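PDB 4MIY: inositol 2-dehydrogenase/D-chiro-inositol 3-dehydrogenase from Lactobacillus casei, which oxidises myo-inositol and D-chiro-inositol to the corresponding keto-inositols, with NAD as the hydride acceptor. Local coordinates for residues 125-130 with 174-179; 152-157 with 237-242; 120-125 with 283-288. One frame throughout, in Å; residues are numbered along the deposited sequence.

Interaction 1: residues 125-130 with 174-179; sequences FMRRYD and LIHEID. With NAD (nicotinamide-adenine-dinucleotide), chain E.
A chi1 of 173° swings the Asp179 carboxylate away from its own backbone N and out over the Phe125 ring, with CB above the ring centre and the carboxylate above the CG-CD2 side. The two planes are 9° apart, and Asp179 CB makes a CH-pi contact 3.7 Å from the ring centroid of Phe125. Ile175 CG1 touches the ring edge, 3.9 Å from Phe125 CE1. Arg128 fixes the rotation of this carboxylate by a side-on grip: NE binds Asp179 OD2 at 2.9 Å, and NH2 binds Asp179 OD1 at 2.8 Å, both on the syn side. Arg127, bent at chi2, instead approaches end-on, and its NH1 and NH2 converge on the single atom OE2 of Glu177 from above the carboxylate plane, the NH2 bond measuring 2.8 Å. One face of that guanidinium lies on His176 CB. The His176 imidazole meets Met126 obliquely, with SD 3.6 Å from His176 CE1, and both residues border the carboxamide nitrogen N7N of NAD. A water bridges Arg127 N and His176 ND1. The buried charges have further mates in Glu180 for Arg127 and Asp306 for Arg128. The turn at 127-129 thus joins the end of strand 121-123 to helix 168-185, with helix 304-323 packed on Phe125 and Ile175, and strand 223-229 against Glu177.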
loop_
_atom_site.group_PDB
_atom_site.type_symbol
_atom_site.label_atom_id
_atom_site.label_comp_id
_atom_site.label_asym_id
_atom_site.label_seq_id
_atom_site.Cartn_x
_atom_site.Cartn_y
_atom_site.Cartn_z
ATOM N N PHE A 125 22.065 -21.655 -0.561
ATOM C CA PHE A 125 21.582 -20.327 -0.859
ATOM C C PHE A 125 20.044 -20.302 -0.975
ATOM O O PHE A 125 19.508 -20.435 -2.034
ATOM C CB PHE A 125 22.226 -19.772 -2.130
ATOM C CG PHE A 125 23.703 -19.507 -2.008
ATOM C CD1 PHE A 125 24.173 -18.604 -1.126
ATOM C CD2 PHE A 125 24.585 -20.161 -2.797
ATOM C CE1 PHE A 125 25.519 -18.364 -1.006
ATOM C CE2 PHE A 125 25.931 -19.933 -2.683
ATOM C CZ PHE A 125 26.382 -19.040 -1.783
ATOM N N MET A 126 19.370 -20.068 0.129
ATOM C CA MET A 126 17.932 -20.204 0.186
ATOM C C MET A 126 17.099 -19.115 -0.464
ATOM O O MET A 126 15.958 -19.310 -0.659
ATOM C CB MET A 126 17.469 -20.390 1.636
ATOM C CG MET A 126 17.319 -19.104 2.435
ATOM S SD MET A 126 18.906 -18.311 2.747
ATOM C CE MET A 126 18.413 -16.852 3.674
ATOM N N ARG A 127 17.692 -17.971 -0.746
ATOM C CA ARG A 127 16.925 -16.870 -1.295
ATOM C C ARG A 127 16.196 -17.244 -2.549
ATOM O O ARG A 127 15.170 -16.740 -2.817
ATOM C CB ARG A 127 17.809 -15.686 -1.599
ATOM C CG ARG A 127 18.430 -15.030 -0.397
ATOM C CD ARG A 127 17.491 -14.037 0.232
ATOM N NE ARG A 127 18.137 -13.123 1.159
ATOM C CZ ARG A 127 18.635 -11.946 0.833
ATOM N NH1 ARG A 127 18.568 -11.495 -0.389
ATOM N NH2 ARG A 127 19.193 -11.209 1.752
ATOM N N ARG A 128 16.776 -18.154 -3.307
ATOM C CA ARG A 128 16.235 -18.526 -4.586
ATOM C C ARG A 128 14.905 -19.237 -4.395
ATOM O O ARG A 128 14.142 -19.331 -5.305
ATOM C CB ARG A 128 17.203 -19.431 -5.347
ATOM C CG ARG A 128 18.494 -18.806 -5.717
ATOM C CD ARG A 128 19.236 -19.672 -6.712
ATOM N NE ARG A 128 20.627 -19.281 -6.900
ATOM C CZ ARG A 128 21.374 -19.690 -7.903
ATOM N NH1 ARG A 128 20.881 -20.488 -8.812
ATOM N NH2 ARG A 128 22.615 -19.284 -7.995
ATOM N N TYR A 129 14.656 -19.691 -3.183
ATOM C CA TYR A 129 13.464 -20.461 -2.882
ATOM C C TYR A 129 12.359 -19.646 -2.213
ATOM O O TYR A 129 11.284 -20.117 -1.994
ATOM C CB TYR A 129 13.832 -21.651 -2.019
ATOM C CG TYR A 129 14.680 -22.694 -2.727
ATOM C CD1 TYR A 129 14.108 -23.692 -3.443
ATOM C CD2 TYR A 129 16.036 -22.653 -2.658
ATOM C CE1 TYR A 129 14.861 -24.608 -4.087
ATOM C CE2 TYR A 129 16.802 -23.572 -3.282
ATOM C CZ TYR A 129 16.221 -24.555 -3.993
ATOM O OH TYR A 129 16.955 -25.505 -4.631
ATOM N N ASP A 130 12.674 -18.422 -1.879
ATOM C CA ASP A 130 11.695 -17.559 -1.281
ATOM C C ASP A 130 10.621 -17.228 -2.289
ATOM O O ASP A 130 10.899 -16.875 -3.387
ATOM C CB ASP A 130 12.351 -16.292 -0.784
ATOM C CG ASP A 130 11.360 -15.323 -0.195
ATOM O OD1 ASP A 130 10.929 -15.573 0.914
ATOM O OD2 ASP A 130 11.054 -14.337 -0.867
ATOM N N LEU A 174 25.951 -9.913 2.681
ATOM C CA LEU A 174 25.860 -9.660 1.255
ATOM C C LEU A 174 25.925 -10.919 0.380
ATOM O O LEU A 174 25.527 -10.912 -0.730
ATOM C CB LEU A 174 26.934 -8.643 0.817
ATOM C CG LEU A 174 26.910 -8.132 -0.616
ATOM C CD1 LEU A 174 25.664 -7.305 -0.943
ATOM C CD2 LEU A 174 28.155 -7.311 -0.890
ATOM N N ILE A 175 26.449 -11.970 0.942
ATOM C CA ILE A 175 26.618 -13.208 0.217
ATOM C C ILE A 175 25.313 -13.681 -0.409
ATOM O O ILE A 175 25.316 -14.264 -1.439
ATOM C CB ILE A 175 27.257 -14.303 1.114
ATOM C CG1 ILE A 175 27.795 -15.476 0.278
ATOM C CG2 ILE A 175 26.321 -14.748 2.182
ATOM C CD1 ILE A 175 28.912 -15.123 -0.514
ATOM N N HIS A 176 24.213 -13.381 0.248
ATOM C CA HIS A 176 22.903 -13.734 -0.227
ATOM C C HIS A 176 22.531 -12.988 -1.503
ATOM O O HIS A 176 22.050 -13.563 -2.422
ATOM C CB HIS A 176 21.863 -13.542 0.876
ATOM C CG HIS A 176 22.022 -14.510 1.989
ATOM N ND1 HIS A 176 21.719 -15.837 1.851
ATOM C CD2 HIS A 176 22.496 -14.364 3.240
ATOM C CE1 HIS A 176 21.974 -16.464 2.977
ATOM N NE2 HIS A 176 22.426 -15.587 3.845
ATOM N N GLU A 177 22.827 -11.711 -1.530
ATOM C CA GLU A 177 22.640 -10.938 -2.725
ATOM C C GLU A 177 23.637 -11.352 -3.802
ATOM O O GLU A 177 23.326 -11.348 -4.951
ATOM C CB GLU A 177 22.771 -9.446 -2.427
ATOM C CG GLU A 177 21.575 -8.789 -1.737
ATOM C CD GLU A 177 21.385 -9.156 -0.279
ATOM O OE1 GLU A 177 22.350 -9.468 0.393
ATOM O OE2 GLU A 177 20.243 -9.148 0.148
ATOM N N ILE A 178 24.840 -11.703 -3.389
ATOM C CA ILE A 178 25.847 -12.152 -4.326
ATOM C C ILE A 178 25.405 -13.383 -5.092
ATOM O O ILE A 178 25.538 -13.424 -6.272
ATOM C CB ILE A 178 27.180 -12.387 -3.644
ATOM C CG1 ILE A 178 27.875 -11.048 -3.392
ATOM C CG2 ILE A 178 28.045 -13.247 -4.499
ATOM C CD1 ILE A 178 28.977 -11.143 -2.384
ATOM N N ASP A 179 24.814 -14.347 -4.414
ATOM C CA ASP A 179 24.267 -15.469 -5.119
ATOM C C ASP A 179 23.014 -15.133 -5.924
ATOM O O ASP A 179 22.814 -15.626 -7.004
ATOM C CB ASP A 179 23.961 -16.616 -4.203
ATOM C CG ASP A 179 23.240 -17.729 -4.920
ATOM O OD1 ASP A 179 23.877 -18.499 -5.633
ATOM O OD2 ASP A 179 22.033 -17.790 -4.801
HETATM P PA NAD E . 27.399 -22.810 15.032
HETATM O O1A NAD E . 28.698 -22.342 15.475
HETATM O O2A NAD E . 26.281 -22.773 15.852
HETATM O O5B NAD E . 27.423 -24.368 14.745
HETATM C C5B NAD E . 28.403 -25.014 14.041
HETATM C C4B NAD E . 28.625 -26.407 14.646
HETATM O O4B NAD E . 29.660 -26.992 13.904
HETATM C C3B NAD E . 29.210 -26.410 16.052
HETATM O O3B NAD E . 28.502 -27.273 16.842
HETATM C C2B NAD E . 30.647 -26.825 15.891
HETATM O O2B NAD E . 31.146 -27.518 17.009
HETATM C C1B NAD E . 30.565 -27.740 14.729
HETATM N N9A NAD E . 31.795 -27.913 13.990
HETATM C C8A NAD E . 32.705 -27.035 13.705
HETATM N N7A NAD E . 33.660 -27.528 12.926
HETATM C C5A NAD E . 33.343 -28.788 12.699
HETATM C C6A NAD E . 33.905 -29.922 11.992
HETATM N N6A NAD E . 35.012 -29.860 11.295
HETATM N N1A NAD E . 33.208 -31.034 12.001
HETATM C C2A NAD E . 32.110 -31.180 12.647
HETATM N N3A NAD E . 31.560 -30.209 13.343
HETATM C C4A NAD E . 32.126 -29.020 13.389
HETATM O O3 NAD E . 27.221 -22.104 13.630
HETATM P PN NAD E . 25.880 -22.105 12.690
HETATM O O1N NAD E . 25.192 -20.834 12.875
HETATM O O2N NAD E . 25.040 -23.189 13.044
HETATM O O5D NAD E . 26.403 -22.044 11.260
HETATM C C5D NAD E . 26.823 -23.234 10.640
HETATM C C4D NAD E . 26.917 -23.066 9.159
HETATM O O4D NAD E . 25.619 -22.743 8.695
HETATM C C3D NAD E . 27.839 -21.952 8.792
HETATM O O3D NAD E . 28.477 -22.299 7.604
HETATM C C2D NAD E . 26.839 -20.818 8.582
HETATM O O2D NAD E . 27.409 -19.933 7.697
HETATM C C1D NAD E . 25.677 -21.545 7.966
HETATM N N1N NAD E . 24.427 -20.795 8.086
HETATM C C2N NAD E . 23.733 -20.487 6.994
HETATM C C3N NAD E . 22.570 -19.745 7.028
HETATM C C7N NAD E . 21.806 -19.433 5.763
HETATM O O7N NAD E . 21.914 -20.098 4.783
HETATM N N7N NAD E . 21.013 -18.442 5.829
HETATM C C4N NAD E . 22.089 -19.361 8.267
HETATM C C5N NAD E . 22.831 -19.712 9.372
HETATM C C6N NAD E . 24.000 -20.417 9.248
HETATM O O HOH W 1 20.707 -17.343 -0.424
#

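Interaction 2: residues 152-157 with 237-242; sequences RASHIN and EVKLEV. With GOL (glycerol), chain G; GOL (glycerol), chain S.
The edge of the Arg152 guanidinium holds O1 of a bound glycerol in its plane, with Arg152 NH1 giving that oxygen a bond of 3.0 Å, and the glycerol O1 in turn donates a hydrogen bond to Glu241 OE1 at 2.6 Å, joining two opposite charges that do not touch directly. The strands belong to an antiparallel ladder in the large mixed sheet of the C-terminal alpha/beta domain, as in the Gfo/Idh/MocA family, to which the enzyme probably belongs. Their directions differ by 177°, and three hydrogen-bonded pairs, Arg152 with Glu241, Ser154 with Lys239 and Ile156 with Glu237, each close two backbone bonds. The face bearing these six residues is turned to other subunits: Lys239 NZ forms salt bridges with Glu248 and Glu241 of the second subunit, and Glu237 with Arg261 of the third. With chi1 -51° and an extended chain, Lys239 CD passes 3.9 Å from Ser154 OG, and a water spans Ser154 OG and Lys239 NZ. A second glycerol donates from O2 to Ser154 OG at 2.8 Å and from O3 to Glu241 OE1; both glycerols probably come from the crystallisation liquor. Arg152 NE also bonds to Gln225 OE1 of its own chain, and NH1 to Ala153 O of the second subunit. An alanine here removes both donors and would probably leave Gln225 and that carbonyl without their mate, weakening the subunit contact. On the other face Ala153 and Leu240 pack against Met181 of helix 168-185, while His155 ND1 bonds to Glu177. At the middle of the ladder, Lys239 O takes the Ser154 N bond from above its carbonyl plane and also receives a CA-H...O contact from Ala153 CA at 3.3 Å.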
loop_
_atom_site.group_PDB
_atom_site.type_symbol
_atom_site.label_atom_id
_atom_site.label_comp_id
_atom_site.label_asym_id
_atom_site.label_seq_id
_atom_site.Cartn_x
_atom_site.Cartn_y
_atom_site.Cartn_z
ATOM N N ARG A 152 18.105 -2.296 -7.593
ATOM C CA ARG A 152 18.346 -1.696 -6.308
ATOM C C ARG A 152 17.848 -2.598 -5.201
ATOM O O ARG A 152 16.743 -3.019 -5.215
ATOM C CB ARG A 152 17.691 -0.350 -6.211
ATOM C CG ARG A 152 18.348 0.684 -7.071
ATOM C CD ARG A 152 17.721 2.016 -6.969
ATOM N NE ARG A 152 18.733 3.016 -6.871
ATOM C CZ ARG A 152 18.523 4.303 -6.648
ATOM N NH1 ARG A 152 17.313 4.781 -6.514
ATOM N NH2 ARG A 152 19.543 5.103 -6.589
ATOM N N ALA A 153 18.698 -2.874 -4.231
ATOM C CA ALA A 153 18.370 -3.799 -3.195
ATOM C C ALA A 153 18.844 -3.317 -1.838
ATOM O O ALA A 153 19.730 -2.520 -1.752
ATOM C CB ALA A 153 18.937 -5.146 -3.505
ATOM N N SER A 154 18.206 -3.838 -0.810
ATOM C CA SER A 154 18.581 -3.567 0.580
ATOM C C SER A 154 18.593 -4.839 1.374
ATOM O O SER A 154 17.759 -5.670 1.218
ATOM C CB SER A 154 17.635 -2.573 1.248
ATOM O OG SER A 154 17.622 -1.363 0.566
ATOM N N HIS A 155 19.599 -4.953 2.219
ATOM C CA HIS A 155 19.697 -6.005 3.180
ATOM C C HIS A 155 19.854 -5.345 4.545
ATOM O O HIS A 155 20.877 -4.869 4.891
ATOM C CB HIS A 155 20.857 -6.951 2.844
ATOM C CG HIS A 155 20.813 -8.256 3.571
ATOM N ND1 HIS A 155 21.530 -9.352 3.159
ATOM C CD2 HIS A 155 20.184 -8.629 4.698
ATOM C CE1 HIS A 155 21.313 -10.349 3.981
ATOM N NE2 HIS A 155 20.500 -9.937 4.927
ATOM N N ILE A 156 18.740 -5.314 5.255
ATOM C CA ILE A 156 18.565 -4.565 6.479
ATOM C C ILE A 156 18.417 -5.533 7.659
ATOM O O ILE A 156 17.620 -6.433 7.643
ATOM C CB ILE A 156 17.326 -3.690 6.410
ATOM C CG1 ILE A 156 17.335 -2.789 5.177
ATOM C CG2 ILE A 156 17.178 -2.843 7.630
ATOM C CD1 ILE A 156 18.464 -1.879 5.094
ATOM N N ASN A 157 19.238 -5.336 8.667
ATOM C CA ASN A 157 19.236 -6.155 9.856
ATOM C C ASN A 157 19.288 -5.223 11.062
ATOM O O ASN A 157 19.878 -4.190 10.997
ATOM C CB ASN A 157 20.436 -7.096 9.789
ATOM C CG ASN A 157 20.592 -7.947 11.000
ATOM O OD1 ASN A 157 19.988 -8.982 11.121
ATOM N ND2 ASN A 157 21.413 -7.503 11.910
ATOM N N GLU A 237 14.769 -6.652 7.048
ATOM C CA GLU A 237 14.068 -6.454 5.806
ATOM C C GLU A 237 14.944 -6.696 4.591
ATOM O O GLU A 237 16.064 -6.288 4.558
ATOM C CB GLU A 237 13.436 -5.056 5.786
ATOM C CG GLU A 237 12.460 -4.829 4.688
ATOM C CD GLU A 237 11.639 -3.550 4.852
ATOM O OE1 GLU A 237 11.856 -2.785 5.782
ATOM O OE2 GLU A 237 10.792 -3.326 3.998
ATOM N N VAL A 238 14.379 -7.384 3.612
ATOM C CA VAL A 238 14.979 -7.586 2.314
ATOM C C VAL A 238 14.145 -6.861 1.246
ATOM O O VAL A 238 12.987 -7.091 1.125
ATOM C CB VAL A 238 15.113 -9.106 2.029
ATOM C CG1 VAL A 238 15.507 -9.394 0.627
ATOM C CG2 VAL A 238 16.096 -9.756 2.995
ATOM N N LYS A 239 14.771 -5.938 0.545
ATOM C CA LYS A 239 14.103 -5.172 -0.491
ATOM C C LYS A 239 14.777 -5.419 -1.828
ATOM O O LYS A 239 15.945 -5.617 -1.885
ATOM C CB LYS A 239 14.159 -3.666 -0.191
ATOM C CG LYS A 239 13.716 -3.248 1.193
ATOM C CD LYS A 239 13.823 -1.747 1.305
ATOM C CE LYS A 239 13.454 -1.213 2.681
ATOM N NZ LYS A 239 13.294 0.228 2.676
ATOM N N LEU A 240 14.005 -5.384 -2.890
ATOM C CA LEU A 240 14.493 -5.676 -4.211
ATOM C C LEU A 240 13.650 -4.972 -5.250
ATOM O O LEU A 240 12.476 -5.084 -5.245
ATOM C CB LEU A 240 14.465 -7.181 -4.453
ATOM C CG LEU A 240 14.901 -7.668 -5.834
ATOM C CD1 LEU A 240 16.350 -7.335 -6.058
ATOM C CD2 LEU A 240 14.700 -9.115 -5.902
ATOM N N GLU A 241 14.301 -4.221 -6.106
ATOM C CA GLU A 241 13.674 -3.474 -7.162
ATOM C C GLU A 241 14.485 -3.665 -8.437
ATOM O O GLU A 241 15.660 -3.490 -8.435
ATOM C CB GLU A 241 13.641 -1.995 -6.781
ATOM C CG GLU A 241 13.057 -1.097 -7.775
ATOM C CD GLU A 241 13.218 0.374 -7.404
ATOM O OE1 GLU A 241 13.985 0.681 -6.516
ATOM O OE2 GLU A 241 12.559 1.202 -8.006
ATOM N N VAL A 242 13.809 -4.031 -9.506
ATOM C CA VAL A 242 14.407 -4.131 -10.815
ATOM C C VAL A 242 13.853 -3.043 -11.721
ATOM O O VAL A 242 12.682 -2.927 -11.898
ATOM C CB VAL A 242 14.185 -5.532 -11.449
ATOM C CG1 VAL A 242 14.855 -5.615 -12.825
ATOM C CG2 VAL A 242 14.680 -6.585 -10.564
HETATM C C1 GOL G . 15.775 0.948 -2.199
HETATM O O1 GOL G . 16.420 1.229 -1.014
HETATM C C2 GOL G . 15.428 -0.537 -2.172
HETATM O O2 GOL G . 16.624 -1.215 -2.014
HETATM C C3 GOL G . 14.794 -1.030 -3.456
HETATM O O3 GOL G . 13.730 -0.192 -3.800
HETATM C C1 GOL S . 14.781 3.461 -4.794
HETATM O O1 GOL S . 14.882 3.134 -6.163
HETATM C C2 GOL S . 13.971 4.739 -4.649
HETATM O O2 GOL S . 14.703 5.700 -5.316
HETATM C C3 GOL S . 13.698 5.251 -3.252
HETATM O O3 GOL S . 13.169 4.181 -2.505
HETATM O O HOH W 2 16.425 0.473 2.464
#

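Interaction 3: residues 120-125 with 283-288; sequences VIQVGF and NTEVQE
Gly124 and Glu285 mark the closest backbone approach, their CA atoms 7.7 Å apart, where strand 121-123 runs antiparallel to segment 283-288 of helix 279-294. The axes of the two segments lie 10.6 Å from each other, a separation wide enough for side chains and water to do the joining. Just past the strand the chain folds into an inverse gamma turn centred on Gly124, closed by a bond from Phe125 N to Val123 O. Glu285, its CG anti to the backbone N (chi1 156°) and its chain extended beyond CG, carries its carboxylate to this turn, and OE1 comes within 3.3 Å of Gly124 C. Gln122 is likewise extended, and it reaches out from the strand so that its NE2 stands 3.8 Å from the backbone O of Glu285. The planes of the Gln122 amide and the Glu285 carboxylate are 64° apart. Polar ends that do not bond directly are connected by solvent. One water accepts from Gln122 NE2 at 2.9 Å and donates to both Val123 O and Glu285 OE1, each at 2.8 Å, and the three bonds tie strand, turn and helix together. A second water donates to Gln122 OE1 at 2.7 Å and to Glu288 OE1, an atom that is held more directly by Tyr129 OH. A third sits between Gly124 O and Glu285 OE2, where its two hydrogens cannot serve every acceptor nearby. Phe94 and Tyr129 pack on Glu285. Strand 121-123 is one of the two outermost strands of the parallel Rossmann sheet within the chain, bonded to strand 92-95, and Gly124 touches NAD. A helix from late in the chain thus packs against the Rossmann sheet and helix 12-24 beside the cofactor, a return of the chain to the nucleotide-binding fold.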
loop_
_atom_site.group_PDB
_atom_site.type_symbol
_atom_site.label_atom_id
_atom_site.label_comp_id
_atom_site.label_asym_id
_atom_site.label_seq_id
_atom_site.Cartn_x
_atom_site.Cartn_y
_atom_site.Cartn_z
ATOM N N VAL A 120 26.336 -33.954 -7.308
ATOM C CA VAL A 120 25.796 -34.339 -6.027
ATOM C C VAL A 120 25.688 -33.202 -5.025
ATOM O O VAL A 120 25.100 -33.364 -4.019
ATOM C CB VAL A 120 26.593 -35.485 -5.371
ATOM C CG1 VAL A 120 26.330 -36.775 -6.086
ATOM C CG2 VAL A 120 28.044 -35.201 -5.401
ATOM N N ILE A 121 26.275 -32.065 -5.337
ATOM C CA ILE A 121 26.304 -30.984 -4.366
ATOM C C ILE A 121 25.224 -29.917 -4.600
ATOM O O ILE A 121 25.071 -29.416 -5.683
ATOM C CB ILE A 121 27.628 -30.269 -4.368
ATOM C CG1 ILE A 121 28.747 -31.193 -3.884
ATOM C CG2 ILE A 121 27.552 -29.036 -3.471
ATOM C CD1 ILE A 121 30.099 -30.742 -4.327
ATOM N N GLN A 122 24.515 -29.620 -3.519
ATOM C CA GLN A 122 23.682 -28.437 -3.424
ATOM C C GLN A 122 24.191 -27.524 -2.309
ATOM O O GLN A 122 24.514 -27.967 -1.250
ATOM C CB GLN A 122 22.217 -28.819 -3.181
ATOM C CG GLN A 122 21.280 -27.622 -3.107
ATOM C CD GLN A 122 19.841 -28.006 -3.186
ATOM O OE1 GLN A 122 19.503 -29.052 -3.658
ATOM N NE2 GLN A 122 18.999 -27.153 -2.704
ATOM N N VAL A 123 24.254 -26.238 -2.598
ATOM C CA VAL A 123 24.720 -25.255 -1.635
ATOM C C VAL A 123 23.548 -24.450 -1.079
ATOM O O VAL A 123 22.692 -24.073 -1.810
ATOM C CB VAL A 123 25.708 -24.314 -2.272
ATOM C CG1 VAL A 123 26.183 -23.327 -1.286
ATOM C CG2 VAL A 123 26.860 -25.102 -2.804
ATOM N N GLY A 124 23.567 -24.171 0.207
ATOM C CA GLY A 124 22.430 -23.588 0.881
ATOM C C GLY A 124 22.063 -22.122 0.671
ATOM O O GLY A 124 21.750 -21.449 1.619
ATOM N N PHE A 125 22.065 -21.655 -0.561
ATOM C CA PHE A 125 21.582 -20.327 -0.859
ATOM C C PHE A 125 20.044 -20.302 -0.975
ATOM O O PHE A 125 19.508 -20.435 -2.034
ATOM C CB PHE A 125 22.226 -19.772 -2.130
ATOM C CG PHE A 125 23.703 -19.507 -2.008
ATOM C CD1 PHE A 125 24.173 -18.604 -1.126
ATOM C CD2 PHE A 125 24.585 -20.161 -2.797
ATOM C CE1 PHE A 125 25.519 -18.364 -1.006
ATOM C CE2 PHE A 125 25.931 -19.933 -2.683
ATOM C CZ PHE A 125 26.382 -19.040 -1.783
ATOM N N ASN A 283 12.579 -24.348 4.268
ATOM C CA ASN A 283 11.770 -25.515 4.108
ATOM C C ASN A 283 11.722 -25.953 2.653
ATOM O O ASN A 283 11.952 -27.078 2.371
ATOM C CB ASN A 283 10.366 -25.268 4.616
ATOM C CG ASN A 283 10.277 -25.283 6.119
ATOM O OD1 ASN A 283 11.152 -25.717 6.794
ATOM N ND2 ASN A 283 9.194 -24.760 6.625
ATOM N N THR A 284 11.477 -25.029 1.746
ATOM C CA THR A 284 11.380 -25.356 0.337
ATOM C C THR A 284 12.676 -25.899 -0.260
ATOM O O THR A 284 12.671 -26.849 -0.996
ATOM C CB THR A 284 10.864 -24.160 -0.462
ATOM O OG1 THR A 284 9.571 -23.813 0.017
ATOM C CG2 THR A 284 10.762 -24.488 -1.916
ATOM N N GLU A 285 13.765 -25.286 0.121
ATOM C CA GLU A 285 15.079 -25.665 -0.314
ATOM C C GLU A 285 15.463 -27.079 0.089
ATOM O O GLU A 285 15.882 -27.850 -0.708
ATOM C CB GLU A 285 16.036 -24.648 0.257
ATOM C CG GLU A 285 17.405 -25.059 0.438
ATOM C CD GLU A 285 18.258 -24.052 1.220
ATOM O OE1 GLU A 285 19.015 -23.386 0.569
ATOM O OE2 GLU A 285 18.190 -23.993 2.435
ATOM N N VAL A 286 15.261 -27.404 1.336
ATOM C CA VAL A 286 15.587 -28.701 1.844
ATOM C C VAL A 286 14.627 -29.777 1.347
ATOM O O VAL A 286 15.033 -30.867 1.049
ATOM C CB VAL A 286 15.665 -28.675 3.368
ATOM C CG1 VAL A 286 15.904 -30.031 3.893
ATOM C CG2 VAL A 286 16.745 -27.772 3.793
ATOM N N GLN A 287 13.358 -29.447 1.194
ATOM C CA GLN A 287 12.438 -30.415 0.677
ATOM C C GLN A 287 12.776 -30.773 -0.744
ATOM O O GLN A 287 12.655 -31.904 -1.127
ATOM C CB GLN A 287 11.015 -29.909 0.736
ATOM C CG GLN A 287 9.983 -30.945 0.350
ATOM C CD GLN A 287 9.871 -32.065 1.344
ATOM O OE1 GLN A 287 9.336 -31.915 2.404
ATOM N NE2 GLN A 287 10.368 -33.206 0.965
ATOM N N GLU A 288 13.204 -29.807 -1.529
ATOM C CA GLU A 288 13.583 -30.087 -2.897
ATOM C C GLU A 288 14.826 -31.008 -2.967
ATOM O O GLU A 288 14.863 -31.928 -3.739
ATOM C CB GLU A 288 13.858 -28.809 -3.663
ATOM C CG GLU A 288 14.103 -29.020 -5.134
ATOM C CD GLU A 288 14.573 -27.782 -5.821
ATOM O OE1 GLU A 288 15.733 -27.450 -5.690
ATOM O OE2 GLU A 288 13.765 -27.145 -6.462
HETATM O O HOH W 3 19.946 -24.515 -1.865
HETATM O O HOH W 4 17.672 -29.660 -5.575
HETATM O O HOH W 5 20.152 -22.598 3.491
#

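In the fold
Read from the N terminus, the chain completes most of the Rossmann sheet before 120-125 opens interaction 3, the longest loop, which closes only at helix 279-294. Interaction 1 begins at the shared Phe125 and closes on helix 168-185, nested inside that loop. Interaction 2 starts at 152-157, before interaction 1 has closed, and ends at 237-242, so these two cross while both stay within interaction 3. Joints link the neighbours: Glu177 to His155 between interactions 1 and 2, and Tyr129 to Glu288 between 1 and 3. Interaction 1 therefore stands midway, coupling the Rossmann edge to the C-terminal sheet, while interactions 2 and 3 do not touch.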